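Local structure of SusD family protein (Bacteroides uniformis, 7KV1) at residues F99-N104 with N501-K506. The protein is a SusD-family surface glycan-binding protein that probably captures beta-glucan for a human gut Bacteroides. Sequence-based numbering, arbitrary orientation.
Sequences FNYEAN and NSWTAK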
loop_
_atom_site.group_PDB
_atom_site.type_symbol
_atom_site.label_atom_id
_atom_site.label_comp_id
_atom_site.label_asym_id
_atom_site.label_seq_id
_atom_site.Cartn_x
_atom_site.Cartn_y
_atom_site.Cartn_z
ATOM N N PHE A 99 -2.618 -14.315 8.443
ATOM C CA PHE A 99 -3.965 -13.835 8.808
ATOM C C PHE A 99 -4.260 -14.195 10.261
ATOM O O PHE A 99 -4.890 -13.386 10.975
ATOM C CB PHE A 99 -5.008 -14.398 7.844
ATOM C CG PHE A 99 -6.418 -14.364 8.371
ATOM C CD1 PHE A 99 -6.877 -15.400 9.161
ATOM C CD2 PHE A 99 -7.264 -13.309 8.107
ATOM C CE1 PHE A 99 -8.163 -15.395 9.651
ATOM C CE2 PHE A 99 -8.550 -13.287 8.631
ATOM C CZ PHE A 99 -8.995 -14.336 9.382
ATOM N N ASN A 100 -3.804 -15.360 10.694
ATOM C CA ASN A 100 -4.072 -15.869 12.059
ATOM C C ASN A 100 -2.890 -15.651 13.015
ATOM O O ASN A 100 -2.918 -16.276 14.101
ATOM C CB ASN A 100 -4.461 -17.332 11.987
ATOM C CG ASN A 100 -5.275 -17.731 13.194
ATOM O OD1 ASN A 100 -5.950 -16.889 13.799
ATOM N ND2 ASN A 100 -5.113 -18.977 13.584
ATOM N N TYR A 101 -1.875 -14.860 12.630
ATOM C CA TYR A 101 -0.719 -14.504 13.517
ATOM C C TYR A 101 0.033 -15.756 13.931
ATOM O O TYR A 101 0.545 -15.817 15.072
ATOM C CB TYR A 101 -1.189 -13.692 14.730
ATOM C CG TYR A 101 -2.137 -12.602 14.299
ATOM C CD1 TYR A 101 -1.820 -11.752 13.245
ATOM C CD2 TYR A 101 -3.396 -12.506 14.843
ATOM C CE1 TYR A 101 -2.705 -10.790 12.796
ATOM C CE2 TYR A 101 -4.286 -11.544 14.403
ATOM C CZ TYR A 101 -3.944 -10.678 13.381
ATOM O OH TYR A 101 -4.898 -9.800 12.931
ATOM N N GLU A 102 0.165 -16.686 12.981
ATOM C CA GLU A 102 0.811 -18.007 13.176
ATOM C C GLU A 102 1.792 -18.261 12.039
ATOM O O GLU A 102 2.109 -19.437 11.814
ATOM C CB GLU A 102 -0.199 -19.148 13.155
ATOM C CG GLU A 102 -1.083 -19.185 14.342
ATOM C CD GLU A 102 -1.952 -20.433 14.344
ATOM O OE1 GLU A 102 -2.143 -21.002 13.237
ATOM O OE2 GLU A 102 -2.450 -20.806 15.465
ATOM N N ALA A 103 2.292 -17.215 11.383
ATOM C CA ALA A 103 3.337 -17.358 10.346
ATOM C C ALA A 103 4.582 -17.960 10.994
ATOM O O ALA A 103 4.741 -17.882 12.203
ATOM C CB ALA A 103 3.630 -16.027 9.691
ATOM N N ASN A 104 5.487 -18.458 10.184
ATOM C CA ASN A 104 6.783 -18.984 10.652
ATOM C C ASN A 104 7.772 -18.824 9.510
ATOM O O ASN A 104 7.393 -18.310 8.430
ATOM C CB ASN A 104 6.674 -20.426 11.175
ATOM C CG ASN A 104 6.186 -21.433 10.154
ATOM O OD1 ASN A 104 6.615 -21.459 9.011
ATOM N ND2 ASN A 104 5.306 -22.306 10.588
ATOM N N ASN A 501 -6.561 -16.277 16.943
ATOM C CA ASN A 501 -5.559 -15.556 17.769
ATOM C C ASN A 501 -5.924 -14.065 17.762
ATOM O O ASN A 501 -6.601 -13.589 16.798
ATOM C CB ASN A 501 -4.137 -15.888 17.299
ATOM C CG ASN A 501 -3.806 -17.363 17.427
ATOM O OD1 ASN A 501 -3.972 -17.955 18.487
ATOM N ND2 ASN A 501 -3.362 -17.982 16.346
ATOM N N SER A 502 -5.571 -13.351 18.825
ATOM C CA SER A 502 -5.623 -11.869 18.883
ATOM C C SER A 502 -4.244 -11.294 18.539
ATOM O O SER A 502 -3.210 -11.875 18.914
ATOM C CB SER A 502 -6.106 -11.413 20.210
ATOM O OG SER A 502 -7.386 -11.966 20.457
ATOM N N TRP A 503 -4.210 -10.207 17.791
ATOM C CA TRP A 503 -2.934 -9.518 17.485
ATOM C C TRP A 503 -2.294 -8.984 18.772
ATOM O O TRP A 503 -3.006 -8.346 19.565
ATOM C CB TRP A 503 -3.172 -8.370 16.511
ATOM C CG TRP A 503 -1.914 -7.753 15.979
ATOM C CD1 TRP A 503 -1.305 -8.047 14.801
ATOM C CD2 TRP A 503 -1.129 -6.722 16.590
ATOM N NE1 TRP A 503 -0.211 -7.242 14.619
ATOM C CE2 TRP A 503 -0.079 -6.412 15.701
ATOM C CE3 TRP A 503 -1.220 -6.003 17.789
ATOM C CZ2 TRP A 503 0.890 -5.438 15.971
ATOM C CZ3 TRP A 503 -0.274 -5.030 18.051
ATOM C CH2 TRP A 503 0.781 -4.765 17.167
ATOM N N THR A 504 -0.986 -9.175 18.917
ATOM C CA THR A 504 -0.141 -8.585 19.988
ATOM C C THR A 504 1.148 -8.069 19.347
ATOM O O THR A 504 1.416 -8.372 18.182
ATOM C CB THR A 504 0.148 -9.568 21.132
ATOM O OG1 THR A 504 0.859 -10.667 20.581
ATOM C CG2 THR A 504 -1.108 -10.060 21.809
ATOM N N ALA A 505 1.879 -7.244 20.084
ATOM C CA ALA A 505 3.030 -6.459 19.588
ATOM C C ALA A 505 4.074 -7.362 18.944
ATOM O O ALA A 505 4.744 -6.934 18.003
ATOM C CB ALA A 505 3.608 -5.671 20.762
ATOM N N LYS A 506 4.240 -8.587 19.429
ATOM C CA LYS A 506 5.266 -9.485 18.835
ATOM C C LYS A 506 4.892 -9.896 17.395
ATOM O O LYS A 506 5.750 -10.401 16.716
ATOM C CB LYS A 506 5.468 -10.713 19.713
ATOM C CG LYS A 506 4.301 -11.665 19.828
ATOM C CD LYS A 506 4.694 -12.830 20.731
ATOM C CE LYS A 506 3.551 -13.779 20.983
ATOM N NZ LYS A 506 4.077 -14.986 21.655
#
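Three hydrogen bonds tie Asn501 to Asn100 and Glu102, and two of them leave from its amide nitrogen. ND2 of Asn501 reaches the backbone O of Asn100 at 2.9 Å; the N-H...O angle of 170° makes this bond nearly straight, and the oxygen lies in the plane of the donor amide. The second bond runs from the same ND2 to OE2 of Glu102 (3.1 Å), which lies in the amide plane of Asn501 although the donor sits above the carboxylate plane. Two in-plane acceptors on one NH2 group should hold the amide against rotation about chi2. Replacing Asn501 by an alanine would remove ND2, and is likely to leave the backbone O of Asn100 and the carboxylate of Glu102 without their shared donor. The backbone N of Asn501 makes a longer bond to OD1 of Asn100 (3.3 Å), an oxygen that also accepts from Thr500 N.

The backbone O of Asn100 is presented where helix 93-99 ends in a Schellman motif, with Tyr101 at positive phi as the C-prime residue. The bonds of Asn501 join this helix end of the SusD-family fold to the loop between helices 487-490 and 514-519, far along the chain.

Aromatic packing centres on Tyr101. The edge of the Trp503 five-membered ring points at its face in a T-shaped pair, planes at 87° and centroids 5.2 Å apart, while Trp503 CB makes a CH-pi contact 4.2 Å from the tyrosine ring centroid. Trp503 CG stands anti to its own backbone N (chi1 -171°), which brings CD1 within 3.7 Å of Tyr101 CE1. Hydrogen bonds from Tyr101 OH to Met78 O and between Trp503 NE1 and Tyr469 OH anchor both rings.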